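Local coordinates for putative transcriptional regulator TRANSCRIPTION REGULATOR protein (Rhizobium meliloti, PDB 5NLA) that is an AraC-like transcriptional activator that binds c-di-GMP and regulates extracellular polysaccharide production, probably through sequence-specific DNA binding by its helix-turn-helix domain, at residues L261-G266 against N296-R301. Residues are numbered along the deposited sequence; the frame is centred on the assembly and turned at random.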
loop_
_atom_site.group_PDB
_atom_site.type_symbol
_atom_site.label_atom_id
_atom_site.label_comp_id
_atom_site.label_asym_id
_atom_site.label_seq_id
_atom_site.Cartn_x
_atom_site.Cartn_y
_atom_site.Cartn_z
ATOM N N LEU A 261 9.388 -13.524 10.750
ATOM C CA LEU A 261 9.462 -14.189 12.055
ATOM C C LEU A 261 10.510 -15.311 12.122
ATOM O O LEU A 261 11.199 -15.463 13.134
ATOM C CB LEU A 261 8.091 -14.744 12.459
ATOM C CG LEU A 261 6.980 -13.720 12.686
ATOM C CD1 LEU A 261 5.692 -14.432 13.067
ATOM C CD2 LEU A 261 7.358 -12.700 13.749
ATOM N N ASN A 262 10.634 -16.078 11.043
ATOM C CA ASN A 262 11.475 -17.266 11.022
ATOM C C ASN A 262 12.704 -17.092 10.123
ATOM O O ASN A 262 13.183 -18.059 9.514
ATOM C CB ASN A 262 10.624 -18.450 10.571
ATOM C CG ASN A 262 9.282 -18.493 11.279
ATOM O OD1 ASN A 262 9.219 -18.579 12.507
ATOM N ND2 ASN A 262 8.205 -18.406 10.508
ATOM N N LEU A 263 13.230 -15.869 10.078
ATOM C CA LEU A 263 14.349 -15.529 9.200
ATOM C C LEU A 263 15.630 -16.226 9.670
ATOM O O LEU A 263 16.386 -16.772 8.859
ATOM C CB LEU A 263 14.538 -14.005 9.166
ATOM C CG LEU A 263 15.462 -13.341 8.135
ATOM C CD1 LEU A 263 16.930 -13.484 8.514
ATOM C CD2 LEU A 263 15.216 -13.860 6.721
ATOM N N ASN A 264 15.849 -16.209 10.984
ATOM C CA ASN A 264 17.039 -16.791 11.607
ATOM C C ASN A 264 16.959 -18.307 11.778
ATOM O O ASN A 264 17.968 -18.944 12.090
ATOM C CB ASN A 264 17.284 -16.119 12.949
ATOM C CG ASN A 264 17.510 -14.633 12.802
ATOM O OD1 ASN A 264 16.575 -13.834 12.904
ATOM N ND2 ASN A 264 18.747 -14.257 12.508
ATOM N N SER A 265 15.765 -18.876 11.597
ATOM C CA SER A 265 15.592 -20.326 11.491
ATOM C C SER A 265 16.257 -20.835 10.203
ATOM O O SER A 265 15.696 -20.702 9.115
ATOM C CB SER A 265 14.097 -20.685 11.512
ATOM O OG SER A 265 13.884 -22.070 11.319
ATOM N N GLY A 266 17.452 -21.415 10.339
ATOM C CA GLY A 266 18.235 -21.934 9.202
ATOM C C GLY A 266 17.584 -23.036 8.371
ATOM O O GLY A 266 18.038 -23.322 7.258
ATOM N N ASN A 296 16.025 -16.071 -3.501
ATOM C CA ASN A 296 16.666 -14.780 -3.739
ATOM C C ASN A 296 16.256 -13.752 -2.679
ATOM O O ASN A 296 17.081 -12.987 -2.183
ATOM C CB ASN A 296 16.303 -14.273 -5.135
ATOM C CG ASN A 296 17.103 -13.050 -5.542
ATOM O OD1 ASN A 296 16.543 -11.958 -5.741
ATOM N ND2 ASN A 296 18.424 -13.222 -5.670
ATOM N N TYR A 297 14.975 -13.763 -2.332
ATOM C CA TYR A 297 14.410 -12.854 -1.341
ATOM C C TYR A 297 14.930 -13.105 0.075
ATOM O O TYR A 297 15.245 -12.157 0.794
ATOM C CB TYR A 297 12.887 -12.975 -1.354
ATOM C CG TYR A 297 12.181 -12.030 -0.412
ATOM C CD1 TYR A 297 11.936 -10.700 -0.775
ATOM C CD2 TYR A 297 11.741 -12.464 0.840
ATOM C CE1 TYR A 297 11.277 -9.832 0.088
ATOM C CE2 TYR A 297 11.083 -11.604 1.710
ATOM C CZ TYR A 297 10.855 -10.291 1.331
ATOM O OH TYR A 297 10.211 -9.448 2.200
ATOM N N ILE A 298 14.982 -14.373 0.482
ATOM C CA ILE A 298 15.473 -14.739 1.816
ATOM C C ILE A 298 16.960 -14.375 1.968
ATOM O O ILE A 298 17.377 -13.893 3.026
ATOM C CB ILE A 298 15.221 -16.241 2.137
ATOM C CG1 ILE A 298 13.717 -16.489 2.328
ATOM C CG2 ILE A 298 15.981 -16.689 3.390
ATOM C CD1 ILE A 298 13.307 -17.948 2.285
ATOM N N ARG A 299 17.741 -14.603 0.913
ATOM C CA ARG A 299 19.154 -14.217 0.887
ATOM C C ARG A 299 19.323 -12.701 1.019
ATOM O O ARG A 299 20.127 -12.246 1.826
ATOM C CB ARG A 299 19.862 -14.758 -0.372
ATOM C CG ARG A 299 20.497 -16.141 -0.204
ATOM C CD ARG A 299 19.544 -17.220 0.320
ATOM N NE ARG A 299 20.255 -18.462 0.668
ATOM C CZ ARG A 299 20.367 -19.557 -0.098
ATOM N NH1 ARG A 299 19.814 -19.634 -1.312
ATOM N NH2 ARG A 299 21.049 -20.609 0.365
ATOM N N ARG A 300 18.549 -11.928 0.258
ATOM C CA ARG A 300 18.564 -10.462 0.386
ATOM C C ARG A 300 18.149 -10.001 1.781
ATOM O O ARG A 300 18.736 -9.068 2.321
ATOM C CB ARG A 300 17.658 -9.794 -0.657
ATOM C CG ARG A 300 17.671 -8.268 -0.593
ATOM C CD ARG A 300 17.429 -7.625 -1.953
ATOM N NE ARG A 300 17.533 -6.161 -1.903
ATOM C CZ ARG A 300 18.651 -5.437 -2.050
ATOM N NH1 ARG A 300 19.844 -6.001 -2.271
ATOM N NH2 ARG A 300 18.573 -4.110 -1.981
ATOM N N ARG A 301 17.136 -10.653 2.347
ATOM C CA ARG A 301 16.675 -10.351 3.705
ATOM C C ARG A 301 17.759 -10.656 4.736
ATOM O O ARG A 301 18.116 -9.790 5.546
ATOM C CB ARG A 301 15.395 -11.130 4.038
ATOM C CG ARG A 301 14.104 -10.449 3.584
ATOM C CD ARG A 301 13.711 -9.299 4.501
ATOM N NE ARG A 301 14.211 -8.004 4.021
ATOM C CZ ARG A 301 14.754 -7.035 4.775
ATOM N NH1 ARG A 301 14.908 -7.158 6.100
ATOM N NH2 ARG A 301 15.135 -5.897 4.195
#
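Leu263 reaches from the loop behind helix 251-261 to the flank of helix 294-306, where Ile298 and Arg301, one helical turn apart, receive it. Its CB starts out along the gap between the two backbones, and the first torsion carries CG anti to the backbone N (chi1 -169°), bringing the branched end close to the helix. One methyl does the touching: CD2 of Leu263 lies 3.8 Å from CB of Arg301, and the two side chains cross at about a right angle. The same CD2 of Leu263 also approaches CG2 of Ile298, more loosely, at 4.4 Å. With the CA atoms of Leu263 and Ile298 7.5 Å apart, a leucine is long enough for its terminal methyl to reach the helix; Ile298, buried beside it, offers a branched hydrocarbon side chain. Arginine serves two purposes. CB of Arg301 meets the leucine, CG of Arg301 lies 3.7 Å above the ring plane of Tyr297, offset toward the rim, and bends at chi2 and chi3 lead the guanidinium away to a salt bridge with Glu176. No hydrogen bond joins the two segments, but residues just beyond Arg301 on the same helix add hydrogen bonds, Arg302 NE with Leu263 O and Gln305 NE2 with Asn264 OD1. Such apolar packing of an interhelical loop against a later helix is consistent with the helical DNA-binding domain of an AraC-family regulator.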